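Local coordinates for small ribosomal subunit protein bS6 (Aquifex aeolicus, PDB 2J5A), which probably binds 16S ribosomal RNA together with protein bS18, as a structural constituent of the small ribosomal subunit, at residues E81-F84 / Q85-D89. Residues are numbered along the deposited sequence; the frame is centred on the assembly and turned at random.
Sequences ELDF and QLKID. With NA (sodium ion), chain B.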
loop_
_atom_site.group_PDB
_atom_site.type_symbol
_atom_site.label_atom_id
_atom_site.label_comp_id
_atom_site.label_asym_id
_atom_site.label_seq_id
_atom_site.Cartn_x
_atom_site.Cartn_y
_atom_site.Cartn_z
ATOM N N GLU A 81 -8.554 7.985 2.073
ATOM C CA GLU A 81 -9.050 6.926 2.918
ATOM C C GLU A 81 -7.937 5.971 3.331
ATOM O O GLU A 81 -7.798 5.628 4.499
ATOM C CB GLU A 81 -10.101 6.154 2.143
ATOM C CG GLU A 81 -11.197 5.629 2.983
ATOM C CD GLU A 81 -12.125 6.725 3.457
ATOM O OE1 GLU A 81 -12.480 7.599 2.644
ATOM O OE2 GLU A 81 -12.511 6.694 4.634
ATOM N N LEU A 82 -7.148 5.559 2.336
ATOM C CA LEU A 82 -6.140 4.527 2.468
ATOM C C LEU A 82 -5.045 5.068 3.352
ATOM O O LEU A 82 -4.538 4.398 4.255
ATOM C CB LEU A 82 -5.601 4.188 1.076
ATOM C CG LEU A 82 -4.666 3.024 0.871
ATOM C CD1 LEU A 82 -5.136 1.752 1.577
ATOM C CD2 LEU A 82 -4.529 2.806 -0.637
ATOM N N ASP A 83 -4.713 6.316 3.103
ATOM C CA ASP A 83 -3.764 7.027 3.903
ATOM C C ASP A 83 -4.173 7.113 5.383
ATOM O O ASP A 83 -3.336 6.923 6.285
ATOM C CB ASP A 83 -3.608 8.415 3.316
ATOM C CG ASP A 83 -2.512 9.180 3.950
ATOM O OD1 ASP A 83 -1.368 9.006 3.505
ATOM O OD2 ASP A 83 -2.801 9.973 4.868
ATOM N N PHE A 84 -5.439 7.415 5.650
ATOM C CA PHE A 84 -5.918 7.476 7.034
ATOM C C PHE A 84 -5.842 6.092 7.682
ATOM O O PHE A 84 -5.340 5.935 8.780
ATOM C CB PHE A 84 -7.364 7.968 7.103
ATOM C CG PHE A 84 -7.856 8.200 8.503
ATOM C CD1 PHE A 84 -7.330 9.220 9.267
ATOM C CD2 PHE A 84 -8.825 7.396 9.056
ATOM C CE1 PHE A 84 -7.779 9.451 10.546
ATOM C CE2 PHE A 84 -9.273 7.619 10.354
ATOM C CZ PHE A 84 -8.750 8.652 11.087
ATOM N N GLN A 85 -6.356 5.098 6.970
ATOM C CA GLN A 85 -6.316 3.703 7.425
ATOM C C GLN A 85 -4.886 3.219 7.731
ATOM O O GLN A 85 -4.650 2.555 8.745
ATOM C CB GLN A 85 -6.934 2.820 6.358
ATOM C CG GLN A 85 -7.128 1.371 6.766
ATOM C CD GLN A 85 -8.403 1.139 7.579
ATOM O OE1 GLN A 85 -8.956 2.062 8.206
ATOM N NE2 GLN A 85 -8.858 -0.110 7.586
ATOM N N LEU A 86 -3.927 3.549 6.868
ATOM C CA LEU A 86 -2.561 3.091 7.095
ATOM C C LEU A 86 -1.899 3.907 8.204
ATOM O O LEU A 86 -1.098 3.372 8.966
ATOM C CB LEU A 86 -1.734 3.106 5.807
ATOM C CG LEU A 86 -2.217 2.281 4.583
ATOM C CD1 LEU A 86 -1.366 2.636 3.391
ATOM C CD2 LEU A 86 -2.202 0.781 4.813
ATOM N N LYS A 87 -2.228 5.196 8.281
ATOM C CA LYS A 87 -1.822 6.058 9.393
ATOM C C LYS A 87 -2.231 5.449 10.757
ATOM O O LYS A 87 -1.368 5.164 11.596
ATOM C CB LYS A 87 -2.413 7.467 9.247
ATOM C CG LYS A 87 -1.794 8.510 10.178
ATOM C CD LYS A 87 -2.526 9.882 10.233
ATOM C CE LYS A 87 -3.136 10.363 8.900
ATOM N NZ LYS A 87 -3.072 11.843 8.705
ATOM N N ILE A 88 -3.518 5.204 10.960
ATOM C CA ILE A 88 -3.978 4.757 12.269
ATOM C C ILE A 88 -3.606 3.299 12.593
ATOM O O ILE A 88 -3.482 2.959 13.773
ATOM C CB ILE A 88 -5.503 5.027 12.494
ATOM C CG1 ILE A 88 -6.375 4.100 11.642
ATOM C CG2 ILE A 88 -5.805 6.489 12.185
ATOM C CD1 ILE A 88 -7.849 4.219 11.916
ATOM N N ASP A 89 -3.416 2.452 11.573
ATOM C CA ASP A 89 -2.934 1.086 11.794
ATOM C C ASP A 89 -1.581 1.155 12.445
ATOM O O ASP A 89 -0.617 1.648 11.845
ATOM C CB ASP A 89 -2.819 0.299 10.491
ATOM C CG ASP A 89 -2.648 -1.195 10.725
ATOM O OD1 ASP A 89 -1.946 -1.607 11.660
ATOM O OD2 ASP A 89 -3.229 -1.982 9.975
HETATM NA NA NA B . 0.274 3.379 10.874
HETATM O O HOH W 1 1.255 4.344 12.498
#
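Ile88 lays its CG2 methyl over one face of the Phe84 ring a turn earlier, a CH-pi contact with CG2 4.0 Å from the ring centroid. The methyl is displaced from the ring centre, 3.8 Å from Phe84 CZ, while Ile88 CD1 reaches CE2. With CG anti to the backbone N (chi1 -173°), the ring leans along the helix toward Ile88. On the buried side Leu82 and Leu86 run alongside each other, Leu82 CG 4.2 Å from Leu86 CD1; Phe35 and Ile36 of helix 22-38 pack on Leu82, and Thr12 of strand 8-16 touches both leucines. Asp83 OD2 lies 4.3 Å from Lys87 NZ, too far for a salt bridge. Beneath each pair runs an i to i+4 backbone hydrogen bond, that from Ile88 N to Phe84 O nearly straight (168° at the hydrogen). The Leu86 and Lys87 carbonyls point past the helix end to sodium, which binds Leu86 O, Lys87 O and Asp89 O at 2.2 to 2.5 Å, plus a water and Val92 O. Asp89 OD1 accepts a hydrogen bond from Asp91 N, and OD2 forms a salt bridge with Lys28. The arrangement is a sodium-bound helix C-terminus, closing helix 78-88 before edge strand 92-100 in the ferredoxin-like alpha/beta fold of bS6.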